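Local coordinates for protein cytosine deaminase (PDB 4R85) that deaminates cytosine-type bases, probably including 5-methylcytosine, which it binds beside an iron(II) ion in an amidohydrolase-fold active site, at residues V111-T121 with L141-E152. Sequence-based numbering, arbitrary orientation.
With 17E (5-methylcytosine), chain G.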
loop_
_atom_site.group_PDB
_atom_site.type_symbol
_atom_site.label_atom_id
_atom_site.label_comp_id
_atom_site.label_asym_id
_atom_site.label_seq_id
_atom_site.Cartn_x
_atom_site.Cartn_y
_atom_site.Cartn_z
ATOM N N VAL A 111 17.605 1.067 -5.253
ATOM C CA VAL A 111 17.787 2.514 -5.279
ATOM C C VAL A 111 19.262 2.877 -5.367
ATOM O O VAL A 111 20.050 2.450 -4.526
ATOM C CB VAL A 111 17.206 3.175 -4.021
ATOM C CG1 VAL A 111 17.531 4.656 -4.028
ATOM C CG2 VAL A 111 15.698 2.949 -3.964
ATOM N N GLN A 112 19.637 3.668 -6.375
ATOM C CA GLN A 112 21.027 4.105 -6.510
ATOM C C GLN A 112 21.178 5.628 -6.458
ATOM O O GLN A 112 22.288 6.156 -6.499
ATOM C CB GLN A 112 21.639 3.571 -7.804
ATOM C CG GLN A 112 21.837 2.055 -7.847
ATOM C CD GLN A 112 22.682 1.625 -9.035
ATOM O OE1 GLN A 112 23.600 2.340 -9.441
ATOM N NE2 GLN A 112 22.360 0.467 -9.615
ATOM N N HIS A 113 20.050 6.322 -6.408
ATOM C CA HIS A 113 20.034 7.776 -6.334
ATOM C C HIS A 113 19.138 8.221 -5.186
ATOM O O HIS A 113 17.981 7.810 -5.085
ATOM C CB HIS A 113 19.569 8.374 -7.661
ATOM C CG HIS A 113 20.491 8.065 -8.796
ATOM N ND1 HIS A 113 21.668 8.749 -9.001
ATOM C CD2 HIS A 113 20.430 7.117 -9.761
ATOM C CE1 HIS A 113 22.285 8.252 -10.058
ATOM N NE2 HIS A 113 21.557 7.258 -10.537
ATOM N N VAL A 114 19.691 9.045 -4.303
ATOM C CA VAL A 114 18.991 9.437 -3.094
ATOM C C VAL A 114 19.187 10.922 -2.826
ATOM O O VAL A 114 20.296 11.428 -2.922
ATOM C CB VAL A 114 19.538 8.664 -1.872
ATOM C CG1 VAL A 114 18.856 9.131 -0.568
ATOM C CG2 VAL A 114 19.379 7.163 -2.058
ATOM N N ARG A 115 18.109 11.616 -2.486
ATOM C CA ARG A 115 18.231 12.981 -1.996
ATOM C C ARG A 115 17.721 13.015 -0.558
ATOM O O ARG A 115 16.551 12.719 -0.305
ATOM C CB ARG A 115 17.450 13.957 -2.879
ATOM C CG ARG A 115 17.414 15.384 -2.331
ATOM C CD ARG A 115 16.611 16.306 -3.250
ATOM N NE ARG A 115 17.380 16.701 -4.430
ATOM C CZ ARG A 115 16.900 17.488 -5.382
ATOM N NH1 ARG A 115 15.653 17.936 -5.286
ATOM N NH2 ARG A 115 17.656 17.818 -6.427
ATOM N N THR A 116 18.602 13.342 0.384
ATOM C CA THR A 116 18.198 13.361 1.782
ATOM C C THR A 116 18.083 14.789 2.265
ATOM O O THR A 116 18.908 15.632 1.919
ATOM C CB THR A 116 19.170 12.583 2.712
ATOM O OG1 THR A 116 18.637 12.567 4.043
ATOM C CG2 THR A 116 20.549 13.232 2.751
ATOM N N HIS A 117 17.039 15.064 3.035
ATOM C CA HIS A 117 16.963 16.313 3.773
ATOM C C HIS A 117 17.667 16.111 5.114
ATOM O O HIS A 117 17.611 15.023 5.690
ATOM C CB HIS A 117 15.497 16.742 3.955
ATOM C CG HIS A 117 14.815 17.043 2.657
ATOM N ND1 HIS A 117 14.527 18.327 2.248
ATOM C CD2 HIS A 117 14.432 16.230 1.645
ATOM C CE1 HIS A 117 13.975 18.289 1.046
ATOM N NE2 HIS A 117 13.906 17.029 0.659
ATOM N N VAL A 118 18.373 17.141 5.581
ATOM C CA VAL A 118 19.023 17.102 6.885
ATOM C C VAL A 118 18.648 18.356 7.654
ATOM O O VAL A 118 18.803 19.456 7.143
ATOM C CB VAL A 118 20.558 17.076 6.766
ATOM C CG1 VAL A 118 21.200 16.925 8.161
ATOM C CG2 VAL A 118 20.992 15.964 5.848
ATOM N N ASP A 119 18.166 18.190 8.884
ATOM C CA ASP A 119 17.740 19.322 9.700
ATOM C C ASP A 119 18.953 20.181 10.080
ATOM O O ASP A 119 19.874 19.707 10.742
ATOM C CB ASP A 119 16.998 18.807 10.942
ATOM C CG ASP A 119 16.490 19.915 11.849
ATOM O OD1 ASP A 119 15.993 19.572 12.947
ATOM O OD2 ASP A 119 16.570 21.112 11.489
ATOM N N VAL A 120 18.955 21.439 9.639
ATOM C CA VAL A 120 20.064 22.345 9.948
ATOM C C VAL A 120 19.671 23.378 11.010
ATOM O O VAL A 120 20.458 24.254 11.350
ATOM C CB VAL A 120 20.628 23.052 8.691
ATOM C CG1 VAL A 120 21.158 22.022 7.691
ATOM C CG2 VAL A 120 19.570 23.932 8.036
ATOM N N THR A 121 18.452 23.276 11.533
ATOM C CA THR A 121 18.111 24.034 12.734
ATOM C C THR A 121 18.621 23.243 13.938
ATOM O O THR A 121 17.864 22.776 14.794
ATOM C CB THR A 121 16.612 24.383 12.839
ATOM O OG1 THR A 121 15.820 23.207 12.633
ATOM C CG2 THR A 121 16.238 25.446 11.788
ATOM N N LEU A 141 27.548 2.503 -3.326
ATOM C CA LEU A 141 26.163 2.044 -3.401
ATOM C C LEU A 141 25.239 3.060 -4.064
ATOM O O LEU A 141 24.391 2.703 -4.880
ATOM C CB LEU A 141 25.628 1.722 -1.995
ATOM C CG LEU A 141 26.444 0.716 -1.168
ATOM C CD1 LEU A 141 25.790 0.470 0.191
ATOM C CD2 LEU A 141 26.629 -0.597 -1.919
ATOM N N ILE A 142 25.379 4.328 -3.690
ATOM C CA ILE A 142 24.418 5.338 -4.119
ATOM C C ILE A 142 25.075 6.672 -4.443
ATOM O O ILE A 142 26.192 6.950 -4.019
ATOM C CB ILE A 142 23.386 5.634 -3.005
ATOM C CG1 ILE A 142 24.086 6.283 -1.806
ATOM C CG2 ILE A 142 22.632 4.374 -2.601
ATOM C CD1 ILE A 142 23.144 6.683 -0.666
ATOM N N ASP A 143 24.355 7.498 -5.192
ATOM C CA ASP A 143 24.733 8.890 -5.373
ATOM C C ASP A 143 23.816 9.726 -4.482
ATOM O O ASP A 143 22.615 9.835 -4.740
ATOM C CB ASP A 143 24.592 9.302 -6.842
ATOM C CG ASP A 143 25.590 8.596 -7.745
ATOM O OD1 ASP A 143 25.219 7.597 -8.403
ATOM O OD2 ASP A 143 26.752 9.042 -7.789
ATOM N N LEU A 144 24.384 10.304 -3.428
ATOM C CA LEU A 144 23.588 11.010 -2.425
ATOM C C LEU A 144 23.595 12.525 -2.621
ATOM O O LEU A 144 24.658 13.135 -2.705
ATOM C CB LEU A 144 24.118 10.678 -1.024
ATOM C CG LEU A 144 23.377 11.278 0.178
ATOM C CD1 LEU A 144 21.938 10.763 0.227
ATOM C CD2 LEU A 144 24.118 10.942 1.475
ATOM N N GLN A 145 22.410 13.130 -2.681
ATOM C CA GLN A 145 22.305 14.587 -2.609
ATOM C C GLN A 145 21.846 15.006 -1.225
ATOM O O GLN A 145 21.020 14.337 -0.612
ATOM C CB GLN A 145 21.314 15.116 -3.639
ATOM C CG GLN A 145 21.764 14.874 -5.067
ATOM C CD GLN A 145 20.835 15.523 -6.079
ATOM O OE1 GLN A 145 19.923 16.274 -5.717
ATOM N NE2 GLN A 145 21.066 15.240 -7.357
ATOM N N ILE A 146 22.366 16.125 -0.739
ATOM C CA ILE A 146 21.997 16.586 0.602
ATOM C C ILE A 146 21.319 17.950 0.590
ATOM O O ILE A 146 21.864 18.913 0.054
ATOM C CB ILE A 146 23.226 16.650 1.517
ATOM C CG1 ILE A 146 23.773 15.240 1.752
ATOM C CG2 ILE A 146 22.878 17.348 2.834
ATOM C CD1 ILE A 146 25.209 15.221 2.222
ATOM N N VAL A 147 20.139 18.020 1.206
ATOM C CA VAL A 147 19.377 19.260 1.311
ATOM C C VAL A 147 19.519 19.887 2.706
ATOM O O VAL A 147 19.254 19.228 3.718
ATOM C CB VAL A 147 17.872 19.015 1.087
ATOM C CG1 VAL A 147 17.125 20.356 0.966
ATOM C CG2 VAL A 147 17.614 18.134 -0.160
ATOM N N ALA A 148 19.919 21.156 2.756
ATOM C CA ALA A 148 19.877 21.923 4.002
ATOM C C ALA A 148 18.438 22.283 4.351
ATOM O O ALA A 148 17.882 23.247 3.831
ATOM C CB ALA A 148 20.718 23.176 3.888
ATOM N N PHE A 149 17.853 21.510 5.257
ATOM C CA PHE A 149 16.436 21.598 5.583
ATOM C C PHE A 149 16.291 22.244 6.957
ATOM O O PHE A 149 16.733 21.676 7.952
ATOM C CB PHE A 149 15.839 20.183 5.603
ATOM C CG PHE A 149 14.429 20.110 6.148
ATOM C CD1 PHE A 149 13.422 20.912 5.633
ATOM C CD2 PHE A 149 14.114 19.221 7.160
ATOM C CE1 PHE A 149 12.126 20.838 6.127
ATOM C CE2 PHE A 149 12.826 19.136 7.659
ATOM C CZ PHE A 149 11.828 19.943 7.145
ATOM N N PRO A 150 15.710 23.452 7.010
ATOM C CA PRO A 150 15.573 24.164 8.287
ATOM C C PRO A 150 14.268 23.760 8.975
ATOM O O PRO A 150 13.292 24.504 8.914
ATOM C CB PRO A 150 15.516 25.627 7.857
ATOM C CG PRO A 150 14.828 25.569 6.489
ATOM C CD PRO A 150 15.227 24.246 5.862
ATOM N N GLN A 151 14.264 22.592 9.613
ATOM C CA GLN A 151 13.048 22.032 10.210
ATOM C C GLN A 151 12.245 23.009 11.064
ATOM O O GLN A 151 11.013 23.049 10.997
ATOM C CB GLN A 151 13.398 20.817 11.065
ATOM C CG GLN A 151 12.221 20.227 11.824
ATOM C CD GLN A 151 11.239 19.539 10.889
ATOM O OE1 GLN A 151 11.380 18.356 10.589
ATOM N NE2 GLN A 151 10.252 20.285 10.412
ATOM N N GLU A 152 12.930 23.789 11.889
ATOM C CA GLU A 152 12.195 24.665 12.794
ATOM C C GLU A 152 12.050 26.091 12.263
ATOM O O GLU A 152 11.684 27.012 12.998
ATOM C CB GLU A 152 12.791 24.599 14.205
ATOM C CG GLU A 152 12.643 23.178 14.758
ATOM C CD GLU A 152 13.026 23.046 16.211
ATOM O OE1 GLU A 152 13.703 22.049 16.550
ATOM O OE2 GLU A 152 12.645 23.928 17.005
HETATM N N1 17E G . 9.753 17.075 8.835
HETATM C C2 17E G . 8.770 17.660 8.148
HETATM O O2 17E G . 8.560 19.008 8.289
HETATM N N3 17E G . 7.985 16.965 7.319
HETATM C C4 17E G . 8.164 15.643 7.162
HETATM N N4 17E G . 7.318 14.910 6.275
HETATM C C5 17E G . 9.182 14.987 7.859
HETATM C C6 17E G . 9.978 15.752 8.706
HETATM C CM5 17E G . 9.397 13.517 7.692
HETATM O O HOH W 1 22.241 0.864 -4.443
HETATM O O HOH W 2 21.683 11.163 -7.062
#
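His-117 and Val-147 form the tight middle of a parallel strand pair: Val-147 CG2 sits 3.8 Å from the centroid of the His-117 ring, almost straight over its face, a CH-pi contact. The edge of the same ring points to the face of Phe-149 in an offset edge-to-face pair, the planes 88° apart. Two residues earlier on each strand, on the same face of the sheet, Arg-115 NE and NH2 both donate side-on to Gln-145 OE1, the NH2 bond being 2.8 Å, with the oxygen in the guanidinium plane; NH1 of the same group forms a salt bridge with Asp-207. Val-114 CG1 meets Leu-144 CD1 on the other face. At the C-terminal ends, Asp-119 OD2 accepts from Thr-121 N, closing an Asx turn, and also from Thr-121 OG1, which in turn receives Glu-152 N at 3.0 Å. The bend of Gln-151 at chi2 (70°) turns its amide away from strand 111-119 and toward 5-methylcytosine, OE1 accepting from N1 at 2.7 Å and NE2 donating to O2. The N-terminal end is looser and watered: one water bridges Val-111 O and Leu-141 O, another His-113 ND1 and Asp-143 O, and Asp-143, partly exposed, forms a salt bridge through OD1 with Arg-395. The pair belongs to a beta-alpha-beta unit of the TIM-like barrel, with Val-118 and Ile-146 packed on helix 126-137, Val-120 and Ala-148 on helix 160-170, and strand 47-57 hydrogen-bonded along 111-119.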